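Long-range contact in superoxide dismutase (Leishmania major, PDB 4F2N), which catalyses the dismutation of superoxide to molecular oxygen and hydrogen peroxide at a mononuclear iron centre: residues Glu84-Thr89 against Gln101-Phe106. Sequence-based numbering, arbitrary orientation.
Sequences EIILAT and QAAQHF
Segment 84-89, the end of helix 82-89, runs roughly antiparallel to segment 101-106 of helix 96-113, their axes 8.8 Å apart at an angle of 142°, with Ile86 and Ala103 closest in the backbone, 5.9 Å between CA atoms. The small side chains of Ala102 and Ala103 let Ile86 lie against the helix backbone. With its CG1 anti to the carbonyl carbon (chi1 -61°) and an extended chi2 of 178°, the ethyl branch lays CG1 4.0 Å from Ala102 CB and carries CD1 to 3.7 Å from Ala103 CA, whereas Ala103 CB stays a looser 4.3 Å from CD1. That same CD1 meets Phe106 CB at 3.6 Å, the two side chains crossing at about a right angle. The preceding residue, Ile85, offers its gamma methyl, CG2, which lies 3.7 Å from Ala102 CB. Ile85 also packs on Met98 and Ile86 on Phe99, continuing the contact toward the start of helix 96-113. Gln104, whose CB points away from the contact, hydrogen-bonds Tyr66 and Trp156. The side chains that meet are all apolar and buried, so the contact rests on van der Waals packing and hydrophobic burial, and it packs the short helix 82-89 against helix 96-113, which carries the iron ligand His108.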
loop_
_atom_site.group_PDB
_atom_site.type_symbol
_atom_site.label_atom_id
_atom_site.label_comp_id
_atom_site.label_asym_id
_atom_site.label_seq_id
_atom_site.Cartn_x
_atom_site.Cartn_y
_atom_site.Cartn_z
ATOM N N GLU B 84 -20.387 13.378 -0.267
ATOM C CA GLU B 84 -20.296 14.818 -0.474
ATOM C C GLU B 84 -18.903 15.336 -0.056
ATOM O O GLU B 84 -18.312 16.187 -0.734
ATOM C CB GLU B 84 -21.421 15.529 0.284
ATOM C CG GLU B 84 -21.452 17.023 0.079
ATOM C CD GLU B 84 -22.824 17.643 0.342
ATOM O OE1 GLU B 84 -23.861 16.923 0.368
ATOM O OE2 GLU B 84 -22.859 18.876 0.525
ATOM N N ILE B 85 -18.367 14.815 1.041
ATOM C CA ILE B 85 -17.010 15.215 1.461
ATOM C C ILE B 85 -15.956 14.798 0.395
ATOM O O ILE B 85 -15.100 15.583 0.006
ATOM C CB ILE B 85 -16.643 14.672 2.859
ATOM C CG1 ILE B 85 -17.690 15.078 3.925
ATOM C CG2 ILE B 85 -15.236 15.117 3.253
ATOM C CD1 ILE B 85 -17.444 14.490 5.304
ATOM N N ILE B 86 -16.065 13.564 -0.084
ATOM C CA ILE B 86 -15.197 13.036 -1.134
ATOM C C ILE B 86 -15.231 13.950 -2.345
ATOM O O ILE B 86 -14.174 14.386 -2.846
ATOM C CB ILE B 86 -15.626 11.597 -1.507
ATOM C CG1 ILE B 86 -15.513 10.684 -0.273
ATOM C CG2 ILE B 86 -14.798 11.031 -2.672
ATOM C CD1 ILE B 86 -15.971 9.282 -0.546
ATOM N N LEU B 87 -16.443 14.269 -2.813
ATOM C CA LEU B 87 -16.583 15.064 -4.019
ATOM C C LEU B 87 -16.094 16.506 -3.853
ATOM O O LEU B 87 -15.610 17.096 -4.811
ATOM C CB LEU B 87 -18.028 15.025 -4.539
ATOM C CG LEU B 87 -18.476 13.638 -5.062
ATOM C CD1 LEU B 87 -19.946 13.703 -5.475
ATOM C CD2 LEU B 87 -17.612 13.141 -6.221
ATOM N N ALA B 88 -16.204 17.054 -2.646
ATOM C CA ALA B 88 -15.764 18.424 -2.365
ATOM C C ALA B 88 -14.240 18.519 -2.161
ATOM O O ALA B 88 -13.660 19.596 -2.288
ATOM C CB ALA B 88 -16.494 18.948 -1.148
ATOM N N THR B 89 -13.586 17.395 -1.869
ATOM C CA THR B 89 -12.137 17.403 -1.581
ATOM C C THR B 89 -11.251 16.793 -2.685
ATOM O O THR B 89 -10.043 17.063 -2.725
ATOM C CB THR B 89 -11.812 16.715 -0.231
ATOM O OG1 THR B 89 -12.338 15.372 -0.200
ATOM C CG2 THR B 89 -12.409 17.517 0.931
ATOM N N GLN B 101 -9.204 10.265 4.312
ATOM C CA GLN B 101 -9.960 9.621 5.406
ATOM C C GLN B 101 -11.415 9.391 4.966
ATOM O O GLN B 101 -12.001 8.347 5.265
ATOM C CB GLN B 101 -9.924 10.453 6.689
ATOM C CG GLN B 101 -8.518 10.816 7.170
ATOM C CD GLN B 101 -7.672 9.608 7.494
ATOM O OE1 GLN B 101 -8.007 8.789 8.360
ATOM N NE2 GLN B 101 -6.584 9.470 6.784
ATOM N N ALA B 102 -11.994 10.372 4.277
ATOM C CA ALA B 102 -13.412 10.279 3.835
ATOM C C ALA B 102 -13.598 9.173 2.802
ATOM O O ALA B 102 -14.503 8.302 2.942
ATOM C CB ALA B 102 -13.887 11.621 3.284
ATOM N N ALA B 103 -12.709 9.142 1.809
ATOM C CA ALA B 103 -12.746 8.074 0.788
ATOM C C ALA B 103 -12.495 6.706 1.417
ATOM O O ALA B 103 -13.227 5.776 1.125
ATOM C CB ALA B 103 -11.755 8.343 -0.347
ATOM N N GLN B 104 -11.476 6.565 2.277
ATOM C CA GLN B 104 -11.270 5.262 2.937
ATOM C C GLN B 104 -12.461 4.834 3.792
ATOM O O GLN B 104 -12.790 3.634 3.866
ATOM C CB GLN B 104 -9.963 5.228 3.763
ATOM C CG GLN B 104 -8.706 5.161 2.886
ATOM C CD GLN B 104 -8.571 3.814 2.145
ATOM O OE1 GLN B 104 -9.227 3.588 1.113
ATOM N NE2 GLN B 104 -7.717 2.933 2.655
ATOM N N HIS B 105 -13.113 5.791 4.463
ATOM C CA HIS B 105 -14.318 5.464 5.241
ATOM C C HIS B 105 -15.395 4.915 4.333
ATOM O O HIS B 105 -15.968 3.851 4.585
ATOM C CB HIS B 105 -14.808 6.660 6.083
ATOM C CG HIS B 105 -16.115 6.418 6.805
ATOM N ND1 HIS B 105 -16.431 5.227 7.379
ATOM C CD2 HIS B 105 -17.196 7.279 7.068
ATOM C CE1 HIS B 105 -17.634 5.318 7.973
ATOM N NE2 HIS B 105 -18.118 6.560 7.766
ATOM N N PHE B 106 -15.641 5.616 3.247
ATOM C CA PHE B 106 -16.627 5.176 2.272
ATOM C C PHE B 106 -16.212 3.811 1.690
ATOM O O PHE B 106 -17.046 2.884 1.609
ATOM C CB PHE B 106 -16.785 6.215 1.143
ATOM C CG PHE B 106 -17.585 5.694 -0.033
ATOM C CD1 PHE B 106 -18.970 5.841 -0.059
ATOM C CD2 PHE B 106 -16.962 5.022 -1.088
ATOM C CE1 PHE B 106 -19.731 5.314 -1.117
ATOM C CE2 PHE B 106 -17.700 4.494 -2.149
ATOM C CZ PHE B 106 -19.097 4.649 -2.164
#